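Long-range contacts in A223 penton protein C-terminal domain-containing protein (Sulfolobus turreted icosahedral virus 1, PDB 6BO3), which is a turret protein of the virion and probably contributes to the penton assembly at the icosahedral vertices of the capsid: residues N43-L48 against L87-V92; L49-Q54 against S111-K116; N91-E96 against H120-V125. The protein carries 1 engineered substitution. One frame throughout, in Å; residues are numbered along the deposited sequence.

Contact 1 (N43-L48 against L87-V92); sequences NSFSGL and LKFYNV
Ser46 OG is gripped from two sides: the backbone N of Asn91 points at it across the contact (2.9 Å, N-H...O angle 155°), and the ring nitrogen NE2 of His120, on the neighbouring strand 111-120, shares a second hydrogen bond with it. The first of these bonds lies at a G1 beta bulge, in which Asn91 and Val92 both sit opposite Phe45, with Asn91 in the left-handed backbone region. It lies in an antiparallel sheet of the N-terminal jelly roll, between the strands conventionally called D (44-53) and G (85-93). Val92 restores the regular pairing beyond the extra residue, with Phe45 N to Val92 O at 2.8 Å and Val92 N to Phe45 O at 3.0 Å. On the other side of the bulge Gly47 and Phe89 form the next hydrogen-bonded pair, Gly47 N to Phe89 O at 3.0 Å and Phe89 N to Gly47 O at 2.9 Å. Gly47 has backbone angles that only glycine adopts readily, and the strand turns a corner there. The inner face carries a T-shaped aromatic pair: the Phe45 ring presents its edge to one face of Phe89, with centroids 5.3 Å apart and planes inclined at 73°. Phe45 reaches that face because its CG stands trans to the backbone N (chi1 -178°), which brings CD1 within 3.7 Å of Phe89 CG, above the rim of the ring rather than its centre. Gly47 O meets the Phe89 ring at its edge, in plane, while Leu61 of the facing sheet also touches Phe89. On the other face, Leu48 and Lys88 run side by side in the same direction, and Leu48 CD2 presses on Lys88 CG at 3.5 Å, tighter than usual for two carbons.

Contact 2 (L49-Q54 against S111-K116); sequences LINEGQ and SNVKLK
Ile50 and Lys114 are joined by two short backbone bonds, Ile50 N to Lys114 O at 2.7 Å and Lys114 N to Ile50 O at 2.9 Å. They form a hydrogen-bonded pair of antiparallel strands 44-53 and 111-120 in the BIDG sheet of a jelly roll, whose local axes run at 159°. Two residues along, Glu52 and Asn112 repeat the pattern: Asn112 N reaches Glu52 O at 2.8 Å, and Glu52 N reaches Asn112 O at 3.0 Å. The strand is already bending here, since Glu52 is the centre of an inverse gamma turn. The same two residues are tied through their side chains, which lie alongside and point the same way. Asn112 ND2 donates to Glu52 OE2 at 3.1 Å, meeting the oxygen nearly end-on to its C-O bond, with carboxylate and amide planes 45° apart. Glu52 can extend this far because its CG is trans to the backbone N (chi1 -177°) and the chain beyond is straight. Asn112 ND2 also bonds Glu25 OE1 on strand 20-28, so one amide nitrogen bridges two carboxylates. Lys114, whose chain bends at its third torsion, adds a long salt bridge from NZ to Glu52 OE1 at 3.6 Å; its charge would be expected to offset part of the repulsion between the two carboxylates. Ser111 OG lies near Asn51 OD1 in a weak, unsettled pairing, while Ser111 OG and Asn51 ND2 bond the N and O of Ala55. Apart from Asn51, the opposite face of this pair is apolar, with Leu49, Val113 and Leu115 packed against strands 57-62 and 96-101 of the facing sheet. Leu49 CD2 meets Val113 CG1 at 4.0 Å, and Leu115 CD1 reaches back to Leu49 CB at 3.9 Å.

Contact 3 (N91-E96 against H120-V125); sequences NVPIAE and HPLFEV
The side-chain amide of Asn91 grips Phe123 by both halves of its backbone: Phe123 N donates to Asn91 OD1 at 2.9 Å in a nearly straight bond (166°), while Asn91 ND2 donates to Phe123 O at 3.0 Å. A third, weak bond runs from Asn91 ND2 to Val125 O at 3.1 Å. Around this polar first shell, Leu122 CD1 approaches Asn91 ND2 at 3.4 Å and Val125 CG2 packs on the same nitrogen. His120 meets the amide edge-on, its CE1 3.5 Å from Asn91 OD1, with ring and amide planes only 12° apart. In the second shell, His120 ND1 bonds Pro121 O at 2.8 Å in the plane of the ring, and Phe123 CE2 lies over one ring face, offset toward the rim; together with the NE2 bond shared with Ser46 they fix the rotation of the imidazole. With CG between the backbone N and the carbonyl carbon (chi1 50°), the ring is turned so that ND1 can reach Pro121 O. Glu124 centres an inverse gamma turn that links Phe123 to Val125, the two residues whose carbonyls face Asn91. The bulged end of strand 85-93 thereby anchors the loop between strands 111-120 and 128-133, which has no regular structure here. Because an N-H lies at one end of the amide and carbonyls at the other, the hydrogen bonding settles which atom is OD1 and which ND2.

In the fold
From the N terminus, the chain enters the first jelly-roll domain and runs along strand 44-53, the D strand, whose first half serves contact 1 and whose second half serves contact 2. Contact 1 closes the loop through strands 57-62 and 78-81 when strand 85-93 returns beside it. Contact 2 closes a longer loop when strand 111-120 pairs on the other flank, so the two cross along the chain and make strand 44-53 a shared centre of one sheet. Contact 3 starts where contact 1 ends, sharing Asn91 and Val92, and also crosses contact 2; it fastens the loop after strand 111-120 to the end of strand 85-93, about 7 Å from contact 1 between centres.

Contact 1 (N43-L48 against L87-V92)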
ATOM      1  N   ASN A  43       2.981 -26.357  14.066  1.00 34.71           N
ATOM      2  CA  ASN A  43       3.301 -24.952  13.870  1.00 33.70           C
ATOM      3  C   ASN A  43       2.099 -24.118  13.529  1.00 32.53           C
ATOM      4  O   ASN A  43       1.078 -24.626  13.065  1.00 33.41           O
ATOM      5  CB  ASN A  43       4.304 -24.790  12.729  1.00 33.40           C
ATOM      6  CG  ASN A  43       5.648 -25.405  13.033  1.00 36.48           C
ATOM      7  OD1 ASN A  43       6.165 -25.278  14.137  1.00 38.53           O
ATOM      8  ND2 ASN A  43       6.237 -26.067  12.039  1.00 36.54           N
ATOM      9  N   SER A  44       2.260 -22.816  13.730  1.00 30.42           N
ATOM     10  CA  SER A  44       1.262 -21.836  13.371  1.00 27.64           C
ATOM     11  C   SER A  44       1.923 -20.751  12.524  1.00 25.67           C
ATOM     12  O   SER A  44       3.092 -20.492  12.709  1.00 28.02           O
ATOM     13  CB  SER A  44       0.700 -21.223  14.635  1.00 30.91           C
ATOM     14  OG  SER A  44      -0.517 -20.593  14.341  1.00 35.05           O
ATOM     15  N   PHE A  45       1.180 -20.128  11.612  1.00 24.14           N
ATOM     16  CA  PHE A  45       1.723 -19.061  10.750  1.00 23.70           C
ATOM     17  C   PHE A  45       0.925 -17.780  10.938  1.00 22.32           C
ATOM     18  O   PHE A  45      -0.294 -17.818  10.961  1.00 24.95           O
ATOM     19  CB  PHE A  45       1.682 -19.450   9.269  1.00 25.65           C
ATOM     20  CG  PHE A  45       2.281 -18.407   8.354  1.00 25.23           C
ATOM     21  CD1 PHE A  45       1.483 -17.667   7.485  1.00 27.50           C
ATOM     22  CD2 PHE A  45       3.647 -18.132   8.389  1.00 29.78           C
ATOM     23  CE1 PHE A  45       2.042 -16.689   6.659  1.00 26.26           C
ATOM     24  CE2 PHE A  45       4.208 -17.153   7.565  1.00 27.95           C
ATOM     25  CZ  PHE A  45       3.404 -16.446   6.691  1.00 25.06           C
ATOM     26  N   SER A  46       1.629 -16.666  11.049  1.00 25.61           N
ATOM     27  CA  SER A  46       1.044 -15.333  11.134  1.00 23.48           C
ATOM     28  C   SER A  46       1.799 -14.499  10.117  1.00 23.11           C
ATOM     29  O   SER A  46       3.026 -14.536  10.118  1.00 26.54           O
ATOM     30  CB  SER A  46       1.281 -14.742  12.525  1.00 24.51           C
ATOM     31  OG  SER A  46       0.594 -15.477  13.513  1.00 24.65           O
ATOM     32  N   GLY A  47       1.090 -13.771   9.257  1.00 22.20           N
ATOM     33  CA  GLY A  47       1.737 -13.000   8.177  1.00 22.49           C
ATOM     34  C   GLY A  47       0.819 -12.826   6.990  1.00 24.46           C
ATOM     35  O   GLY A  47      -0.398 -12.685   7.151  1.00 25.72           O
ATOM     36  N   LEU A  48       1.398 -12.852   5.788  1.00 24.87           N
ATOM     37  CA  LEU A  48       0.712 -12.414   4.589  1.00 24.11           C
ATOM     38  C   LEU A  48       1.163 -13.253   3.404  1.00 23.53           C
ATOM     39  O   LEU A  48       2.327 -13.643   3.313  1.00 25.70           O
ATOM     40  CB  LEU A  48       1.022 -10.931   4.265  1.00 26.71           C
ATOM     41  CG  LEU A  48       0.819  -9.778   5.271  1.00 29.34           C
ATOM     42  CD1 LEU A  48       1.533  -8.507   4.806  1.00 29.82           C
ATOM     43  CD2 LEU A  48      -0.650  -9.501   5.480  1.00 33.55           C
ATOM     44  N   LEU A  87      -3.907 -12.292   1.368  1.00 26.61           N
ATOM     45  CA  LEU A  87      -4.428 -13.235   2.353  1.00 22.93           C
ATOM     46  C   LEU A  87      -3.623 -13.070   3.663  1.00 22.41           C
ATOM     47  O   LEU A  87      -2.392 -13.284   3.741  1.00 24.56           O
ATOM     48  CB  LEU A  87      -4.411 -14.666   1.803  1.00 22.80           C
ATOM     49  CG  LEU A  87      -4.829 -15.806   2.742  1.00 22.17           C
ATOM     50  CD1 LEU A  87      -6.287 -15.671   3.105  1.00 20.88           C
ATOM     51  CD2 LEU A  87      -4.604 -17.168   2.118  1.00 22.42           C
ATOM     52  N   LYS A  88      -4.334 -12.609   4.680  1.00 22.03           N
ATOM     53  CA  LYS A  88      -3.752 -12.325   5.975  1.00 21.72           C
ATOM     54  C   LYS A  88      -4.031 -13.515   6.900  1.00 24.13           C
ATOM     55  O   LYS A  88      -5.136 -14.080   6.902  1.00 26.43           O
ATOM     56  CB  LYS A  88      -4.303 -11.025   6.584  1.00 26.28           C
ATOM     57  CG  LYS A  88      -4.130  -9.737   5.769  1.00 29.22           C
ATOM     58  CD  LYS A  88      -4.656  -8.528   6.542  1.00 34.26           C
ATOM     59  CE  LYS A  88      -4.728  -7.267   5.698  1.00 36.40           C
ATOM     60  NZ  LYS A  88      -4.717  -6.017   6.526  1.00 34.97           N
ATOM     61  N   PHE A  89      -2.993 -13.899   7.637  1.00 24.18           N
ATOM     62  CA  PHE A  89      -3.019 -14.997   8.583  1.00 23.74           C
ATOM     63  C   PHE A  89      -2.731 -14.455   9.965  1.00 23.91           C
ATOM     64  O   PHE A  89      -1.786 -13.659  10.165  1.00 22.55           O
ATOM     65  CB  PHE A  89      -1.925 -16.038   8.267  1.00 21.67           C
ATOM     66  CG  PHE A  89      -2.010 -16.640   6.886  1.00 21.66           C
ATOM     67  CD1 PHE A  89      -2.457 -17.941   6.700  1.00 22.63           C
ATOM     68  CD2 PHE A  89      -1.577 -15.930   5.784  1.00 25.35           C
ATOM     69  CE1 PHE A  89      -2.502 -18.508   5.434  1.00 24.49           C
ATOM     70  CE2 PHE A  89      -1.636 -16.481   4.508  1.00 24.32           C
ATOM     71  CZ  PHE A  89      -2.089 -17.783   4.337  1.00 24.72           C
ATOM     72  N   TYR A  90      -3.512 -14.915  10.934  1.00 25.59           N
ATOM     73  CA  TYR A  90      -3.132 -14.758  12.329  1.00 25.38           C
ATOM     74  C   TYR A  90      -3.247 -16.083  13.084  1.00 24.64           C
ATOM     75  O   TYR A  90      -4.359 -16.598  13.287  1.00 25.35           O
ATOM     76  CB  TYR A  90      -3.948 -13.671  13.062  1.00 27.62           C
ATOM     77  CG  TYR A  90      -3.492 -13.555  14.500  1.00 27.89           C
ATOM     78  CD1 TYR A  90      -4.319 -13.937  15.561  1.00 31.15           C
ATOM     79  CD2 TYR A  90      -2.198 -13.133  14.804  1.00 27.37           C
ATOM     80  CE1 TYR A  90      -3.878 -13.867  16.875  1.00 31.62           C
ATOM     81  CE2 TYR A  90      -1.748 -13.064  16.105  1.00 26.59           C
ATOM     82  CZ  TYR A  90      -2.591 -13.430  17.141  1.00 30.61           C
ATOM     83  OH  TYR A  90      -2.146 -13.357  18.431  1.00 30.23           O
ATOM     84  N   ASN A  91      -2.098 -16.592  13.524  1.00 24.23           N
ATOM     85  CA  ASN A  91      -1.993 -17.785  14.382  1.00 25.75           C
ATOM     86  C   ASN A  91      -2.715 -18.972  13.719  1.00 25.85           C
ATOM     87  O   ASN A  91      -3.488 -19.671  14.357  1.00 25.54           O
ATOM     88  CB  ASN A  91      -2.510 -17.491  15.817  1.00 26.75           C
ATOM     89  CG  ASN A  91      -2.225 -18.633  16.820  1.00 29.16           C
ATOM     90  OD1 ASN A  91      -1.101 -19.104  16.944  1.00 29.80           O
ATOM     91  ND2 ASN A  91      -3.253 -19.058  17.554  1.00 33.25           N
ATOM     92  N   VAL A  92      -2.447 -19.208  12.431  1.00 23.35           N
ATOM     93  CA  VAL A  92      -3.205 -20.223  11.683  1.00 24.47           C
ATOM     94  C   VAL A  92      -2.390 -21.529  11.698  1.00 25.23           C
ATOM     95  O   VAL A  92      -1.246 -21.541  11.232  1.00 26.65           O
ATOM     96  CB  VAL A  92      -3.507 -19.757  10.225  1.00 23.23           C
ATOM     97  CG1 VAL A  92      -4.325 -20.783   9.465  1.00 25.70           C
ATOM     98  CG2 VAL A  92      -4.234 -18.396  10.198  1.00 24.33           C
TER

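Contact 2 (L49-Q54 against S111-K116)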
ATOM      1  N   LEU A  49       0.214 -13.551   2.538  1.00 24.11           N
ATOM      2  CA  LEU A  49       0.460 -14.092   1.212  1.00 25.29           C
ATOM      3  C   LEU A  49      -0.154 -13.081   0.255  1.00 25.41           C
ATOM      4  O   LEU A  49      -1.355 -12.862   0.267  1.00 25.30           O
ATOM      5  CB  LEU A  49      -0.196 -15.448   1.040  1.00 26.02           C
ATOM      6  CG  LEU A  49       0.022 -16.171  -0.299  1.00 27.19           C
ATOM      7  CD1 LEU A  49      -0.309 -17.644  -0.096  1.00 28.22           C
ATOM      8  CD2 LEU A  49      -0.815 -15.592  -1.425  1.00 27.75           C
ATOM      9  N   ILE A  50       0.690 -12.516  -0.597  1.00 26.27           N
ATOM     10  CA  ILE A  50       0.354 -11.384  -1.442  1.00 26.19           C
ATOM     11  C   ILE A  50       0.391 -11.789  -2.895  1.00 25.78           C
ATOM     12  O   ILE A  50       1.421 -12.259  -3.385  1.00 30.54           O
ATOM     13  CB  ILE A  50       1.393 -10.279  -1.200  1.00 28.17           C
ATOM     14  CG1 ILE A  50       1.418  -9.939   0.297  1.00 28.53           C
ATOM     15  CG2 ILE A  50       1.083  -9.057  -2.043  1.00 29.45           C
ATOM     16  CD1 ILE A  50       2.688  -9.305   0.817  1.00 30.55           C
ATOM     17  N   ASN A  51      -0.730 -11.598  -3.579  1.00 26.54           N
ATOM     18  CA  ASN A  51      -0.842 -11.922  -4.990  1.00 27.43           C
ATOM     19  C   ASN A  51      -0.529 -10.677  -5.806  1.00 30.58           C
ATOM     20  O   ASN A  51      -1.436 -10.044  -6.324  1.00 31.68           O
ATOM     21  CB  ASN A  51      -2.246 -12.437  -5.315  1.00 25.28           C
ATOM     22  CG  ASN A  51      -2.352 -12.944  -6.734  1.00 28.84           C
ATOM     23  OD1 ASN A  51      -1.327 -13.277  -7.360  1.00 29.61           O
ATOM     24  ND2 ASN A  51      -3.574 -13.028  -7.252  1.00 31.76           N
ATOM     25  N   GLU A  52       0.758 -10.347  -5.913  1.00 32.32           N
ATOM     26  CA  GLU A  52       1.209  -9.100  -6.536  1.00 35.27           C
ATOM     27  C   GLU A  52       1.313  -9.251  -8.047  1.00 36.22           C
ATOM     28  O   GLU A  52       2.376  -9.571  -8.592  1.00 36.51           O
ATOM     29  CB  GLU A  52       2.556  -8.686  -5.952  1.00 37.59           C
ATOM     30  CG  GLU A  52       3.105  -7.360  -6.455  1.00 42.04           C
ATOM     31  CD  GLU A  52       4.452  -7.069  -5.843  1.00 47.90           C
ATOM     32  OE1 GLU A  52       4.530  -6.178  -4.973  1.00 52.48           O
ATOM     33  OE2 GLU A  52       5.422  -7.760  -6.212  1.00 51.50           O
ATOM     34  N   GLY A  53       0.192  -9.014  -8.712  1.00 32.41           N
ATOM     35  CA  GLY A  53       0.118  -9.108 -10.151  1.00 35.30           C
ATOM     36  C   GLY A  53      -1.259  -9.525 -10.588  1.00 35.69           C
ATOM     37  O   GLY A  53      -2.226  -9.471  -9.799  1.00 37.24           O
ATOM     38  N   GLN A  54      -1.322 -10.004 -11.825  1.00 37.15           N
ATOM     39  CA  GLN A  54      -2.574 -10.138 -12.570  1.00 38.72           C
ATOM     40  C   GLN A  54      -3.133 -11.558 -12.647  1.00 35.07           C
ATOM     41  O   GLN A  54      -4.205 -11.751 -13.213  1.00 37.59           O
ATOM     42  CB  GLN A  54      -2.379  -9.616 -14.000  1.00 42.89           C
ATOM     43  CG  GLN A  54      -2.117  -8.122 -14.088  1.00 45.41           C
ATOM     44  CD  GLN A  54      -0.759  -7.721 -13.527  1.00 47.01           C
ATOM     45  OE1 GLN A  54       0.267  -8.334 -13.849  1.00 52.89           O
ATOM     46  NE2 GLN A  54      -0.744  -6.689 -12.685  1.00 46.52           N
ATOM     47  N   SER A 111       1.783 -13.379 -11.743  1.00 33.80           N
ATOM     48  CA  SER A 111       1.933 -12.661 -10.492  1.00 34.10           C
ATOM     49  C   SER A 111       3.252 -12.980  -9.814  1.00 32.90           C
ATOM     50  O   SER A 111       3.864 -14.029 -10.040  1.00 35.18           O
ATOM     51  CB  SER A 111       0.781 -12.978  -9.535  1.00 33.25           C
ATOM     52  OG  SER A 111      -0.435 -12.438 -10.008  1.00 31.59           O
ATOM     53  N   ASN A 112       3.696 -12.037  -9.002  1.00 31.73           N
ATOM     54  CA  ASN A 112       4.745 -12.286  -8.051  1.00 33.61           C
ATOM     55  C   ASN A 112       4.039 -12.574  -6.732  1.00 32.84           C
ATOM     56  O   ASN A 112       3.417 -11.694  -6.140  1.00 32.77           O
ATOM     57  CB  ASN A 112       5.660 -11.078  -7.914  1.00 36.81           C
ATOM     58  CG  ASN A 112       6.771 -11.309  -6.914  1.00 39.29           C
ATOM     59  OD1 ASN A 112       7.166 -12.449  -6.666  1.00 44.69           O
ATOM     60  ND2 ASN A 112       7.272 -10.232  -6.325  1.00 41.51           N
ATOM     61  N   VAL A 113       4.111 -13.819  -6.296  1.00 30.74           N
ATOM     62  CA  VAL A 113       3.424 -14.240  -5.091  1.00 26.43           C
ATOM     63  C   VAL A 113       4.386 -14.184  -3.895  1.00 27.03           C
ATOM     64  O   VAL A 113       5.449 -14.836  -3.905  1.00 27.12           O
ATOM     65  CB  VAL A 113       2.810 -15.632  -5.314  1.00 25.42           C
ATOM     66  CG1 VAL A 113       2.214 -16.166  -4.026  1.00 26.42           C
ATOM     67  CG2 VAL A 113       1.748 -15.559  -6.397  1.00 27.74           C
ATOM     68  N   LYS A 114       4.047 -13.350  -2.902  1.00 25.09           N
ATOM     69  CA  LYS A 114       4.913 -13.121  -1.750  1.00 26.90           C
ATOM     70  C   LYS A 114       4.316 -13.687  -0.471  1.00 26.42           C
ATOM     71  O   LYS A 114       3.147 -13.411  -0.135  1.00 29.68           O
ATOM     72  CB  LYS A 114       5.205 -11.634  -1.524  1.00 29.58           C
ATOM     73  CG  LYS A 114       5.639 -10.842  -2.737  1.00 34.70           C
ATOM     74  CD  LYS A 114       5.323  -9.367  -2.514  1.00 39.58           C
ATOM     75  CE  LYS A 114       6.475  -8.455  -2.871  1.00 47.14           C
ATOM     76  NZ  LYS A 114       6.394  -7.209  -2.061  1.00 48.79           N
ATOM     77  N   LEU A 115       5.143 -14.471   0.221  1.00 27.29           N
ATOM     78  CA  LEU A 115       4.843 -15.040   1.529  1.00 27.26           C
ATOM     79  C   LEU A 115       5.809 -14.446   2.560  1.00 27.28           C
ATOM     80  O   LEU A 115       7.048 -14.596   2.472  1.00 28.08           O
ATOM     81  CB  LEU A 115       4.950 -16.565   1.507  1.00 26.05           C
ATOM     82  CG  LEU A 115       4.428 -17.259   2.760  1.00 25.42           C
ATOM     83  CD1 LEU A 115       2.938 -17.011   2.847  1.00 24.11           C
ATOM     84  CD2 LEU A 115       4.757 -18.749   2.736  1.00 26.09           C
ATOM     85  N   LYS A 116       5.226 -13.742   3.525  1.00 24.40           N
ATOM     86  CA  LYS A 116       5.981 -13.039   4.539  1.00 23.90           C
ATOM     87  C   LYS A 116       5.301 -13.241   5.886  1.00 25.16           C
ATOM     88  O   LYS A 116       4.093 -13.019   6.008  1.00 25.95           O
ATOM     89  CB  LYS A 116       6.004 -11.524   4.281  1.00 27.64           C
ATOM     90  CG  LYS A 116       6.570 -11.055   2.970  1.00 32.62           C
ATOM     91  CD  LYS A 116       6.574  -9.540   2.977  1.00 37.32           C
ATOM     92  CE  LYS A 116       7.069  -8.964   1.671  1.00 44.07           C
ATOM     93  NZ  LYS A 116       7.900  -7.765   1.935  1.00 52.24           N
TER

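Contact 3 (N91-E96 against H120-V125)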
ATOM      1  N   ASN A  91      -2.098 -16.592  13.524  1.00 24.23           N
ATOM      2  CA  ASN A  91      -1.993 -17.785  14.382  1.00 25.75           C
ATOM      3  C   ASN A  91      -2.715 -18.972  13.719  1.00 25.85           C
ATOM      4  O   ASN A  91      -3.488 -19.671  14.357  1.00 25.54           O
ATOM      5  CB  ASN A  91      -2.510 -17.491  15.817  1.00 26.75           C
ATOM      6  CG  ASN A  91      -2.225 -18.633  16.820  1.00 29.16           C
ATOM      7  OD1 ASN A  91      -1.101 -19.104  16.944  1.00 29.80           O
ATOM      8  ND2 ASN A  91      -3.253 -19.058  17.554  1.00 33.25           N
ATOM      9  N   VAL A  92      -2.447 -19.208  12.431  1.00 23.35           N
ATOM     10  CA  VAL A  92      -3.205 -20.223  11.683  1.00 24.47           C
ATOM     11  C   VAL A  92      -2.390 -21.529  11.698  1.00 25.23           C
ATOM     12  O   VAL A  92      -1.246 -21.541  11.232  1.00 26.65           O
ATOM     13  CB  VAL A  92      -3.507 -19.757  10.225  1.00 23.23           C
ATOM     14  CG1 VAL A  92      -4.325 -20.783   9.465  1.00 25.70           C
ATOM     15  CG2 VAL A  92      -4.234 -18.396  10.198  1.00 24.33           C
ATOM     16  N   PRO A  93      -2.961 -22.621  12.242  1.00 31.00           N
ATOM     17  CA  PRO A  93      -2.237 -23.886  12.264  1.00 31.39           C
ATOM     18  C   PRO A  93      -2.288 -24.494  10.868  1.00 33.74           C
ATOM     19  O   PRO A  93      -3.345 -24.902  10.396  1.00 37.16           O
ATOM     20  CB  PRO A  93      -3.001 -24.723  13.295  1.00 34.29           C
ATOM     21  CG  PRO A  93      -4.390 -24.177  13.293  1.00 35.98           C
ATOM     22  CD  PRO A  93      -4.351 -22.785  12.712  1.00 34.47           C
ATOM     23  N   ILE A  94      -1.150 -24.475  10.194  1.00 34.22           N
ATOM     24  CA  ILE A  94      -1.048 -24.915   8.811  1.00 35.82           C
ATOM     25  C   ILE A  94       0.221 -25.723   8.784  1.00 35.03           C
ATOM     26  O   ILE A  94       1.193 -25.320   9.414  1.00 30.48           O
ATOM     27  CB  ILE A  94      -0.836 -23.735   7.835  1.00 38.89           C
ATOM     28  CG1 ILE A  94      -2.012 -22.772   7.847  1.00 41.77           C
ATOM     29  CG2 ILE A  94      -0.607 -24.245   6.418  1.00 39.07           C
ATOM     30  CD1 ILE A  94      -1.734 -21.484   7.099  1.00 42.42           C
ATOM     31  N   ALA A  95       0.204 -26.852   8.080  1.00 33.45           N
ATOM     32  CA  ALA A  95       1.428 -27.598   7.796  1.00 34.09           C
ATOM     33  C   ALA A  95       2.010 -27.294   6.410  1.00 30.60           C
ATOM     34  O   ALA A  95       3.204 -27.443   6.217  1.00 32.85           O
ATOM     35  CB  ALA A  95       1.187 -29.087   7.944  1.00 35.28           C
ATOM     36  N   GLU A  96       1.164 -26.908   5.461  1.00 31.59           N
ATOM     37  CA  GLU A  96       1.592 -26.610   4.084  1.00 32.57           C
ATOM     38  C   GLU A  96       0.645 -25.594   3.455  1.00 29.92           C
ATOM     39  O   GLU A  96      -0.567 -25.652   3.704  1.00 29.97           O
ATOM     40  CB  GLU A  96       1.669 -27.887   3.219  1.00 36.50           C
ATOM     41  CG  GLU A  96       2.179 -27.628   1.805  1.00 38.15           C
ATOM     42  CD  GLU A  96       2.320 -28.870   0.932  1.00 46.68           C
ATOM     43  OE1 GLU A  96       3.000 -28.760  -0.111  1.00 52.33           O
ATOM     44  OE2 GLU A  96       1.758 -29.941   1.256  1.00 46.48           O
ATOM     45  N   HIS A 120       5.494 -20.052  14.259  1.00 28.63           N
ATOM     46  CA  HIS A 120       5.666 -20.152  15.694  1.00 28.09           C
ATOM     47  C   HIS A 120       4.745 -21.237  16.245  1.00 28.00           C
ATOM     48  O   HIS A 120       3.965 -21.809  15.504  1.00 29.02           O
ATOM     49  CB  HIS A 120       5.388 -18.785  16.352  1.00 27.41           C
ATOM     50  CG  HIS A 120       4.111 -18.154  15.917  1.00 26.82           C
ATOM     51  ND1 HIS A 120       2.879 -18.612  16.329  1.00 28.25           N
ATOM     52  CD2 HIS A 120       3.871 -17.099  15.099  1.00 29.62           C
ATOM     53  CE1 HIS A 120       1.934 -17.855  15.800  1.00 29.85           C
ATOM     54  NE2 HIS A 120       2.510 -16.938  15.036  1.00 31.14           N
ATOM     55  N   PRO A 121       4.822 -21.526  17.551  1.00 31.01           N
ATOM     56  CA  PRO A 121       3.864 -22.543  17.999  1.00 33.41           C
ATOM     57  C   PRO A 121       2.434 -21.998  17.957  1.00 31.99           C
ATOM     58  O   PRO A 121       2.245 -20.786  17.920  1.00 31.08           O
ATOM     59  CB  PRO A 121       4.302 -22.861  19.432  1.00 36.91           C
ATOM     60  CG  PRO A 121       5.214 -21.760  19.850  1.00 39.19           C
ATOM     61  CD  PRO A 121       5.728 -21.076  18.619  1.00 35.33           C
ATOM     62  N   LEU A 122       1.445 -22.883  17.943  1.00 32.04           N
ATOM     63  CA  LEU A 122       0.045 -22.471  18.069  1.00 32.77           C
ATOM     64  C   LEU A 122      -0.216 -21.796  19.412  1.00 34.43           C
ATOM     65  O   LEU A 122      -0.145 -22.421  20.457  1.00 38.31           O
ATOM     66  CB  LEU A 122      -0.904 -23.673  17.917  1.00 34.42           C
ATOM     67  CG  LEU A 122      -2.401 -23.340  17.954  1.00 33.44           C
ATOM     68  CD1 LEU A 122      -2.768 -22.381  16.825  1.00 29.62           C
ATOM     69  CD2 LEU A 122      -3.278 -24.581  17.887  1.00 35.93           C
ATOM     70  N   PHE A 123      -0.540 -20.512  19.373  1.00 31.76           N
ATOM     71  CA  PHE A 123      -0.829 -19.775  20.580  1.00 33.00           C
ATOM     72  C   PHE A 123      -2.260 -19.998  21.051  1.00 34.33           C
ATOM     73  O   PHE A 123      -3.128 -20.278  20.250  1.00 32.06           O
ATOM     74  CB  PHE A 123      -0.554 -18.299  20.329  1.00 31.87           C
ATOM     75  CG  PHE A 123       0.902 -17.983  20.137  1.00 32.66           C
ATOM     76  CD1 PHE A 123       1.884 -18.685  20.826  1.00 34.56           C
ATOM     77  CD2 PHE A 123       1.290 -16.950  19.294  1.00 35.44           C
ATOM     78  CE1 PHE A 123       3.220 -18.380  20.669  1.00 34.81           C
ATOM     79  CE2 PHE A 123       2.630 -16.638  19.131  1.00 35.89           C
ATOM     80  CZ  PHE A 123       3.595 -17.356  19.817  1.00 36.82           C
ATOM     81  N   GLU A 124      -2.507 -19.874  22.352  1.00 39.16           N
ATOM     82  CA  GLU A 124      -3.873 -20.007  22.876  1.00 42.15           C
ATOM     83  C   GLU A 124      -4.671 -18.712  22.654  1.00 44.94           C
ATOM     84  O   GLU A 124      -5.169 -18.083  23.588  1.00 49.96           O
ATOM     85  CB  GLU A 124      -3.877 -20.496  24.341  1.00 46.98           C
ATOM     86  CG  GLU A 124      -3.825 -22.019  24.428  1.00 52.26           C
ATOM     87  CD  GLU A 124      -3.478 -22.550  25.805  1.00 57.39           C
ATOM     88  OE1 GLU A 124      -4.094 -22.107  26.801  1.00 60.82           O
ATOM     89  OE2 GLU A 124      -2.596 -23.433  25.887  1.00 58.57           O
ATOM     90  N   VAL A 125      -4.772 -18.328  21.383  1.00 44.56           N
ATOM     91  CA  VAL A 125      -5.608 -17.210  20.947  1.00 45.48           C
ATOM     92  C   VAL A 125      -6.295 -17.650  19.657  1.00 42.57           C
ATOM     93  O   VAL A 125      -5.880 -18.648  19.073  1.00 37.74           O
ATOM     94  CB  VAL A 125      -4.783 -15.927  20.721  1.00 43.53           C
ATOM     95  CG1 VAL A 125      -4.079 -15.524  22.011  1.00 49.89           C
ATOM     96  CG2 VAL A 125      -3.780 -16.094  19.582  1.00 40.81           C
TER